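Local structure of metallocarboxypeptidase (Trypanosoma cruzi, 3DWC) at residues Leu433-Leu441 with Lys457-Ile466; Pro287-Val296 with His469-Leu478. The protein probably removes the C-terminal amino acid from peptides with broad specificity, sparing proline, as a metal-dependent carboxypeptidase of the M32 family. One frame throughout, in Å; residues are numbered along the deposited sequence.

How the contacts relate
The two contacts lie side by side, their centres about 17 Å apart, in a largely helical carboxypeptidase. Contact 1 pairs helix 421-441 with helix 456-467; contact 2 fastens the loop before helix 294-309 to the turn that follows helix 456-467 and leads into helix 475-483. They meet at Ile466, whose CG2 lies 3.8 Å from CG1 of Val296, and at Leu478, whose CD1 is 3.7 Å from O of Lys465. Neither touches the metal site of His267, His271 and Glu298: the side chains of Gln462 and Ala291 stay about 12 Å and 11 Å from the cobalt ion, although Glu298 belongs to helix 294-309.

Contact 1 (Leu433-Leu441 with Lys457-Ile466); sequences LMSCVRREL and KILAKQNEKI. With ALA (alanine), chain P.
Leu441 CD2 rests near the backbone O of Lys457 where two helices pack, segments 433-441 and 457-466 running at 118° with axes 10.7 Å apart at closest approach; they belong to helices 421-441 and 456-467. CG of Lys457 lies 3.7 Å from CB of the bound alanine, which CE of the extended chain also passes. Ile458 offers CG2 to CG1 of Val437; both apolar side chains suit this buried side, where Phe303 also packs on Ile458. Lys461 serves two purposes. Its methylenes slide past Val437 and Leu441 in the opposite direction, CB 3.7 Å from Val437 CG2, and a bend at chi2 (-74°) carries NZ to a salt bridge with OE1 of Glu440, met on the anti side and well out of the carboxylate plane. Gln462 puts CG against Leu433 CD1, its amide NE2 being hydrogen-bonded to Gln300. Glu464 adds a second carboxylate to the salt-bridge network, with OE2 4.5 Å from Glu440 OE1, a proximity the lysines probably offset. Lys465 slides past Leu433, then turns at chi4 (-58°) so that the buried ammonium forms a salt bridge with Glu440 and a hydrogen bond to Ala482 O. Ile466 closes the apolar end against Leu433 CD1. Glu440 thus bridges lysines one helical turn apart: OE1 lies 2.5 Å from Lys461 NZ, and OE2 2.8 Å from Lys465 NZ, on its syn side but tilted from the plane.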
loop_
_atom_site.group_PDB
_atom_site.type_symbol
_atom_site.label_atom_id
_atom_site.label_comp_id
_atom_site.label_asym_id
_atom_site.label_seq_id
_atom_site.Cartn_x
_atom_site.Cartn_y
_atom_site.Cartn_z
ATOM N N LEU B 433 16.346 -30.249 9.139
ATOM C CA LEU B 433 16.033 -29.483 10.348
ATOM C C LEU B 433 15.106 -30.218 11.327
ATOM O O LEU B 433 15.342 -30.218 12.533
ATOM C CB LEU B 433 15.360 -28.156 9.910
ATOM C CG LEU B 433 15.779 -26.796 10.472
ATOM C CD1 LEU B 433 14.535 -25.862 10.482
ATOM C CD2 LEU B 433 16.539 -26.752 11.858
ATOM N N MET B 434 14.052 -30.800 10.805
ATOM C CA MET B 434 13.113 -31.596 11.609
ATOM C C MET B 434 13.778 -32.825 12.170
ATOM O O MET B 434 13.526 -33.148 13.328
ATOM C CB MET B 434 11.841 -31.996 10.823
ATOM C CG MET B 434 10.805 -32.757 11.651
ATOM S SD MET B 434 10.295 -31.913 13.193
ATOM C CE MET B 434 8.887 -30.946 12.534
ATOM N N SER B 435 14.669 -33.477 11.414
ATOM C CA SER B 435 15.415 -34.604 11.982
ATOM C C SER B 435 16.177 -34.213 13.213
ATOM O O SER B 435 16.160 -34.920 14.155
ATOM C CB SER B 435 16.439 -35.227 10.995
ATOM O OG SER B 435 15.714 -35.844 9.970
ATOM N N CYS B 436 16.929 -33.119 13.127
ATOM C CA CYS B 436 17.638 -32.540 14.251
ATOM C C CYS B 436 16.735 -32.168 15.426
ATOM O O CYS B 436 17.013 -32.491 16.598
ATOM C CB CYS B 436 18.389 -31.280 13.776
ATOM S SG CYS B 436 19.264 -30.473 15.112
ATOM N N VAL B 437 15.671 -31.441 15.134
ATOM C CA VAL B 437 14.717 -31.068 16.167
ATOM C C VAL B 437 14.188 -32.310 16.898
ATOM O O VAL B 437 14.082 -32.284 18.110
ATOM C CB VAL B 437 13.595 -30.150 15.617
ATOM C CG1 VAL B 437 12.458 -30.035 16.612
ATOM C CG2 VAL B 437 14.151 -28.735 15.311
ATOM N N ARG B 438 13.898 -33.400 16.191
ATOM C CA ARG B 438 13.315 -34.598 16.826
ATOM C C ARG B 438 14.389 -35.341 17.649
ATOM O O ARG B 438 14.125 -35.865 18.732
ATOM C CB ARG B 438 12.705 -35.545 15.777
ATOM C CG ARG B 438 11.311 -35.148 15.297
ATOM C CD ARG B 438 10.907 -35.891 13.997
ATOM N NE ARG B 438 9.534 -35.528 13.633
ATOM C CZ ARG B 438 8.464 -35.907 14.320
ATOM N NH1 ARG B 438 7.281 -35.497 13.943
ATOM N NH2 ARG B 438 8.582 -36.692 15.375
ATOM N N ARG B 439 15.612 -35.320 17.134
ATOM C CA ARG B 439 16.777 -35.802 17.854
ATOM C C ARG B 439 16.982 -35.055 19.156
ATOM O O ARG B 439 17.244 -35.631 20.204
ATOM C CB ARG B 439 18.022 -35.552 16.991
ATOM C CG ARG B 439 18.804 -36.752 16.670
ATOM C CD ARG B 439 20.252 -36.407 16.498
ATOM N NE ARG B 439 20.458 -35.563 15.330
ATOM C CZ ARG B 439 20.959 -34.329 15.338
ATOM N NH1 ARG B 439 21.328 -33.721 16.475
ATOM N NH2 ARG B 439 21.110 -33.705 14.172
ATOM N N GLU B 440 16.901 -33.735 19.081
ATOM C CA GLU B 440 17.145 -32.923 20.286
ATOM C C GLU B 440 16.019 -32.924 21.312
ATOM O O GLU B 440 16.236 -33.042 22.515
ATOM C CB GLU B 440 17.423 -31.491 19.866
ATOM C CG GLU B 440 18.768 -31.355 19.203
ATOM C CD GLU B 440 19.091 -29.929 18.797
ATOM O OE1 GLU B 440 18.361 -28.975 19.164
ATOM O OE2 GLU B 440 20.104 -29.765 18.107
ATOM N N LEU B 441 14.805 -32.732 20.840
ATOM C CA LEU B 441 13.641 -32.623 21.726
ATOM C C LEU B 441 13.039 -34.002 22.067
ATOM O O LEU B 441 12.383 -34.153 23.087
ATOM C CB LEU B 441 12.578 -31.782 21.007
ATOM C CG LEU B 441 12.296 -30.317 21.329
ATOM C CD1 LEU B 441 13.381 -29.561 22.063
ATOM C CD2 LEU B 441 11.736 -29.579 20.156
ATOM N N LYS B 457 8.038 -24.910 21.289
ATOM C CA LYS B 457 9.360 -25.537 21.515
ATOM C C LYS B 457 10.017 -25.790 20.149
ATOM O O LYS B 457 11.267 -25.698 19.950
ATOM C CB LYS B 457 9.196 -26.845 22.257
ATOM C CG LYS B 457 9.090 -26.713 23.755
ATOM C CD LYS B 457 8.757 -28.044 24.362
ATOM C CE LYS B 457 8.639 -27.934 25.859
ATOM N NZ LYS B 457 8.703 -29.299 26.468
ATOM N N ILE B 458 9.152 -26.099 19.189
ATOM C CA ILE B 458 9.614 -26.356 17.850
ATOM C C ILE B 458 10.043 -25.029 17.250
ATOM O O ILE B 458 11.153 -24.927 16.746
ATOM C CB ILE B 458 8.576 -27.080 16.994
ATOM C CG1 ILE B 458 8.170 -28.437 17.600
ATOM C CG2 ILE B 458 9.135 -27.367 15.565
ATOM C CD1 ILE B 458 6.965 -29.072 16.792
ATOM N N LEU B 459 9.186 -24.005 17.340
ATOM C CA LEU B 459 9.460 -22.715 16.728
ATOM C C LEU B 459 10.714 -22.117 17.357
ATOM O O LEU B 459 11.501 -21.508 16.654
ATOM C CB LEU B 459 8.262 -21.735 16.846
ATOM C CG LEU B 459 6.920 -22.214 16.273
ATOM C CD1 LEU B 459 5.786 -21.289 16.668
ATOM C CD2 LEU B 459 7.049 -22.381 14.733
ATOM N N ALA B 460 10.930 -22.335 18.660
ATOM C CA ALA B 460 12.115 -21.823 19.315
ATOM C C ALA B 460 13.409 -22.412 18.768
ATOM O O ALA B 460 14.401 -21.705 18.599
ATOM C CB ALA B 460 12.052 -22.029 20.823
ATOM N N LYS B 461 13.398 -23.701 18.480
ATOM C CA LYS B 461 14.568 -24.356 17.838
ATOM C C LYS B 461 14.840 -23.786 16.448
ATOM O O LYS B 461 15.989 -23.603 16.067
ATOM C CB LYS B 461 14.341 -25.855 17.669
ATOM C CG LYS B 461 14.441 -26.678 18.893
ATOM C CD LYS B 461 15.907 -26.858 19.351
ATOM C CE LYS B 461 15.978 -27.541 20.734
ATOM N NZ LYS B 461 17.389 -27.791 21.154
ATOM N N GLN B 462 13.786 -23.541 15.690
ATOM C CA GLN B 462 13.923 -22.894 14.346
ATOM C C GLN B 462 14.540 -21.482 14.447
ATOM O O GLN B 462 15.347 -21.062 13.615
ATOM C CB GLN B 462 12.581 -22.753 13.667
ATOM C CG GLN B 462 12.019 -24.029 13.056
ATOM C CD GLN B 462 10.762 -23.790 12.308
ATOM O OE1 GLN B 462 9.648 -23.844 12.897
ATOM N NE2 GLN B 462 10.884 -23.579 10.958
ATOM N N ASN B 463 14.151 -20.777 15.499
ATOM C CA ASN B 463 14.568 -19.416 15.695
ATOM C C ASN B 463 16.026 -19.417 16.046
ATOM O O ASN B 463 16.796 -18.637 15.480
ATOM C CB ASN B 463 13.700 -18.762 16.763
ATOM C CG ASN B 463 13.966 -17.239 16.936
ATOM O OD1 ASN B 463 14.158 -16.500 15.979
ATOM N ND2 ASN B 463 13.943 -16.791 18.182
ATOM N N GLU B 464 16.409 -20.296 16.965
ATOM C CA GLU B 464 17.780 -20.423 17.389
ATOM C C GLU B 464 18.668 -20.885 16.246
ATOM O O GLU B 464 19.752 -20.358 16.055
ATOM C CB GLU B 464 17.936 -21.383 18.620
ATOM C CG GLU B 464 19.253 -22.275 18.566
ATOM C CD GLU B 464 19.225 -23.476 19.518
ATOM O OE1 GLU B 464 18.934 -23.234 20.729
ATOM O OE2 GLU B 464 19.526 -24.651 19.082
ATOM N N LYS B 465 18.244 -21.922 15.554
ATOM C CA LYS B 465 19.103 -22.567 14.566
ATOM C C LYS B 465 19.239 -21.807 13.265
ATOM O O LYS B 465 20.298 -21.846 12.632
ATOM C CB LYS B 465 18.636 -24.005 14.256
ATOM C CG LYS B 465 18.869 -24.949 15.400
ATOM C CD LYS B 465 18.192 -26.330 15.169
ATOM C CE LYS B 465 18.480 -27.240 16.354
ATOM N NZ LYS B 465 19.974 -27.445 16.609
ATOM N N ILE B 466 18.171 -21.138 12.866
ATOM C CA ILE B 466 18.114 -20.540 11.572
ATOM C C ILE B 466 17.787 -19.057 11.647
ATOM O O ILE B 466 18.588 -18.232 11.199
ATOM C CB ILE B 466 17.085 -21.227 10.642
ATOM C CG1 ILE B 466 17.384 -22.733 10.520
ATOM C CG2 ILE B 466 17.082 -20.519 9.287
ATOM C CD1 ILE B 466 18.776 -23.059 9.929
HETATM N N ALA P . 5.729 -23.075 24.320
HETATM C CA ALA P . 6.982 -22.836 25.066
HETATM C C ALA P . 8.104 -22.273 24.188
HETATM O O ALA P . 9.264 -22.691 24.286
HETATM C CB ALA P . 7.440 -24.139 25.754
#

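Contact 2 (Pro287-Val296 with His469-Leu478); sequences PVCMARSLGV and HGSSLTTDEL
Arg292 reaches from the loop before helix 294-309 across the turn that leads into helix 475-483. Its CB lies 3.5 Å from the backbone O of Gly470, and CG touches both Thr475 OG1 and Leu478 CD2. The bend at chi2 (74°) brings CD to 3.2 Å from Leu473 O, and a second at chi3 (-81°) turns NE and the guanidinium toward Ser471, whose CB sits over the centre of one face, 3.7 Å from CZ. Arg292 NH1 bonds Leu473 O at 3.0 Å, the acceptor in the guanidinium plane but the donor above the carbonyl plane. NH2 forms a salt bridge with Glu86 of helix 78-95; a water accepts a weak bond from it and donates to Ser471 OG.

Beside it docks the type II' turn His469-Ser472. Gly470 suits its second position, with positive phi and Val288 O and Met290 O pressing where a side chain would start. Ser471 N bonds Val288 O at 2.8 Å, and its small hydroxyl donates to Met290 O. The long arginine, with several hydrogen-bonding N-H groups, therefore joins three parts of the fold; Glu86 probably balances its buried charge and, with the in-plane bond to Leu473 O, fixes the rotation of its flat end.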
loop_
_atom_site.group_PDB
_atom_site.type_symbol
_atom_site.label_atom_id
_atom_site.label_comp_id
_atom_site.label_asym_id
_atom_site.label_seq_id
_atom_site.Cartn_x
_atom_site.Cartn_y
_atom_site.Cartn_z
ATOM N N PRO B 287 22.220 -5.789 4.831
ATOM C CA PRO B 287 22.066 -6.977 4.043
ATOM C C PRO B 287 22.456 -8.293 4.761
ATOM O O PRO B 287 22.086 -9.357 4.287
ATOM C CB PRO B 287 22.920 -6.674 2.811
ATOM C CG PRO B 287 23.987 -5.821 3.309
ATOM C CD PRO B 287 23.380 -4.993 4.382
ATOM N N VAL B 288 23.155 -8.226 5.900
ATOM C CA VAL B 288 23.395 -9.428 6.716
ATOM C C VAL B 288 22.116 -9.889 7.457
ATOM O O VAL B 288 21.971 -11.057 7.798
ATOM C CB VAL B 288 24.507 -9.192 7.724
ATOM C CG1 VAL B 288 24.042 -8.281 8.859
ATOM C CG2 VAL B 288 25.064 -10.575 8.240
ATOM N N CYS B 289 21.196 -8.954 7.706
ATOM C CA CYS B 289 19.930 -9.291 8.317
ATOM C C CYS B 289 18.946 -9.558 7.218
ATOM O O CYS B 289 18.037 -8.775 7.010
ATOM C CB CYS B 289 19.442 -8.182 9.218
ATOM S SG CYS B 289 17.860 -8.554 9.949
ATOM N N MET B 290 19.141 -10.684 6.538
ATOM C CA MET B 290 18.293 -11.188 5.478
ATOM C C MET B 290 18.287 -12.727 5.419
ATOM O O MET B 290 19.248 -13.372 5.841
ATOM C CB MET B 290 18.832 -10.722 4.152
ATOM C CG MET B 290 18.999 -9.246 4.089
ATOM S SD MET B 290 18.605 -8.667 2.459
ATOM C CE MET B 290 16.832 -8.847 2.682
ATOM N N ALA B 291 17.186 -13.299 4.922
ATOM C CA ALA B 291 17.131 -14.727 4.607
ATOM C C ALA B 291 18.384 -15.178 3.867
ATOM O O ALA B 291 18.894 -14.459 3.042
ATOM C CB ALA B 291 15.898 -15.046 3.826
ATOM N N ARG B 292 18.931 -16.346 4.239
ATOM C CA ARG B 292 20.218 -16.779 3.726
ATOM C C ARG B 292 20.117 -17.197 2.260
ATOM O O ARG B 292 21.003 -16.912 1.479
ATOM C CB ARG B 292 20.797 -17.897 4.615
ATOM C CG ARG B 292 22.010 -18.627 4.057
ATOM C CD ARG B 292 23.261 -17.787 4.137
ATOM N NE ARG B 292 23.321 -16.830 3.043
ATOM C CZ ARG B 292 24.279 -15.908 2.931
ATOM N NH1 ARG B 292 25.265 -15.849 3.820
ATOM N NH2 ARG B 292 24.247 -15.058 1.930
ATOM N N SER B 293 19.036 -17.872 1.888
ATOM C CA SER B 293 18.863 -18.322 0.509
ATOM C C SER B 293 17.421 -18.725 0.280
ATOM O O SER B 293 16.630 -18.838 1.245
ATOM C CB SER B 293 19.803 -19.505 0.187
ATOM O OG SER B 293 19.277 -20.722 0.678
ATOM N N LEU B 294 17.076 -18.985 -0.986
ATOM C CA LEU B 294 15.725 -19.416 -1.296
ATOM C C LEU B 294 15.501 -20.824 -0.830
ATOM O O LEU B 294 14.391 -21.168 -0.450
ATOM C CB LEU B 294 15.393 -19.316 -2.780
ATOM C CG LEU B 294 14.679 -18.061 -3.270
ATOM C CD1 LEU B 294 15.320 -16.739 -2.765
ATOM C CD2 LEU B 294 14.665 -18.054 -4.815
ATOM N N GLY B 295 16.555 -21.643 -0.831
ATOM C CA GLY B 295 16.465 -22.988 -0.289
ATOM C C GLY B 295 16.296 -22.951 1.234
ATOM O O GLY B 295 15.505 -23.707 1.811
ATOM N N VAL B 296 17.033 -22.084 1.903
ATOM C CA VAL B 296 16.779 -21.915 3.329
ATOM C C VAL B 296 15.373 -21.359 3.587
ATOM O O VAL B 296 14.679 -21.886 4.437
ATOM C CB VAL B 296 17.904 -21.122 4.056
ATOM C CG1 VAL B 296 17.544 -20.912 5.543
ATOM C CG2 VAL B 296 19.228 -21.838 3.866
ATOM N N HIS B 469 20.142 -15.950 12.730
ATOM C CA HIS B 469 21.424 -15.774 12.054
ATOM C C HIS B 469 21.355 -14.982 10.714
ATOM O O HIS B 469 22.375 -14.455 10.241
ATOM C CB HIS B 469 22.052 -17.155 11.856
ATOM C CG HIS B 469 22.285 -17.886 13.150
ATOM N ND1 HIS B 469 23.168 -17.427 14.102
ATOM C CD2 HIS B 469 21.746 -19.025 13.649
ATOM C CE1 HIS B 469 23.170 -18.264 15.130
ATOM N NE2 HIS B 469 22.295 -19.227 14.889
ATOM N N GLY B 470 20.167 -14.846 10.135
ATOM C CA GLY B 470 20.014 -14.336 8.768
ATOM C C GLY B 470 21.122 -14.765 7.805
ATOM O O GLY B 470 21.254 -15.948 7.494
ATOM N N SER B 471 21.920 -13.803 7.326
ATOM C CA SER B 471 23.001 -14.076 6.347
ATOM C C SER B 471 24.393 -13.860 6.889
ATOM O O SER B 471 25.329 -13.559 6.110
ATOM C CB SER B 471 22.810 -13.224 5.071
ATOM O OG SER B 471 21.629 -13.661 4.479
ATOM N N SER B 472 24.535 -14.040 8.209
ATOM C CA SER B 472 25.777 -13.744 8.906
ATOM C C SER B 472 26.738 -14.887 8.752
ATOM O O SER B 472 27.918 -14.690 8.858
ATOM C CB SER B 472 25.559 -13.487 10.414
ATOM O OG SER B 472 24.798 -14.537 10.994
ATOM N N LEU B 473 26.190 -16.068 8.544
ATOM C CA LEU B 473 26.931 -17.237 8.203
ATOM C C LEU B 473 26.672 -17.657 6.777
ATOM O O LEU B 473 25.619 -17.495 6.264
ATOM C CB LEU B 473 26.503 -18.401 9.081
ATOM C CG LEU B 473 26.718 -18.127 10.566
ATOM C CD1 LEU B 473 26.012 -19.225 11.343
ATOM C CD2 LEU B 473 28.211 -18.032 10.856
ATOM N N THR B 474 27.659 -18.288 6.202
ATOM C CA THR B 474 27.554 -19.064 5.007
ATOM C C THR B 474 26.466 -20.174 5.144
ATOM O O THR B 474 26.214 -20.654 6.243
ATOM C CB THR B 474 28.968 -19.669 4.866
ATOM O OG1 THR B 474 29.785 -18.785 4.057
ATOM C CG2 THR B 474 28.981 -21.090 4.417
ATOM N N THR B 475 25.828 -20.581 4.049
ATOM C CA THR B 475 24.844 -21.689 4.136
ATOM C C THR B 475 25.475 -22.961 4.728
ATOM O O THR B 475 24.872 -23.619 5.564
ATOM C CB THR B 475 24.198 -22.013 2.776
ATOM O OG1 THR B 475 23.670 -20.817 2.179
ATOM C CG2 THR B 475 23.044 -23.043 2.923
ATOM N N ASP B 476 26.673 -23.344 4.266
ATOM C CA ASP B 476 27.305 -24.540 4.798
ATOM C C ASP B 476 27.507 -24.389 6.317
ATOM O O ASP B 476 27.222 -25.315 7.079
ATOM C CB ASP B 476 28.639 -24.836 4.093
ATOM C CG ASP B 476 28.466 -25.616 2.783
ATOM O OD1 ASP B 476 27.345 -26.078 2.478
ATOM O OD2 ASP B 476 29.457 -25.766 2.035
ATOM N N GLU B 477 27.937 -23.206 6.747
ATOM C CA GLU B 477 28.280 -22.937 8.156
ATOM C C GLU B 477 26.990 -22.993 8.969
ATOM O O GLU B 477 26.931 -23.554 10.064
ATOM C CB GLU B 477 28.916 -21.526 8.315
ATOM C CG GLU B 477 30.434 -21.403 8.003
ATOM C CD GLU B 477 30.946 -19.937 7.808
ATOM O OE1 GLU B 477 30.129 -18.976 7.666
ATOM O OE2 GLU B 477 32.197 -19.753 7.796
ATOM N N LEU B 478 25.967 -22.365 8.427
ATOM C CA LEU B 478 24.661 -22.277 9.089
ATOM C C LEU B 478 24.047 -23.680 9.371
ATOM O O LEU B 478 23.664 -24.006 10.523
ATOM C CB LEU B 478 23.718 -21.431 8.194
ATOM C CG LEU B 478 22.300 -21.256 8.688
ATOM C CD1 LEU B 478 22.214 -20.327 9.905
ATOM C CD2 LEU B 478 21.410 -20.768 7.561
HETATM O O HOH W 1 21.652 -13.707 1.241
#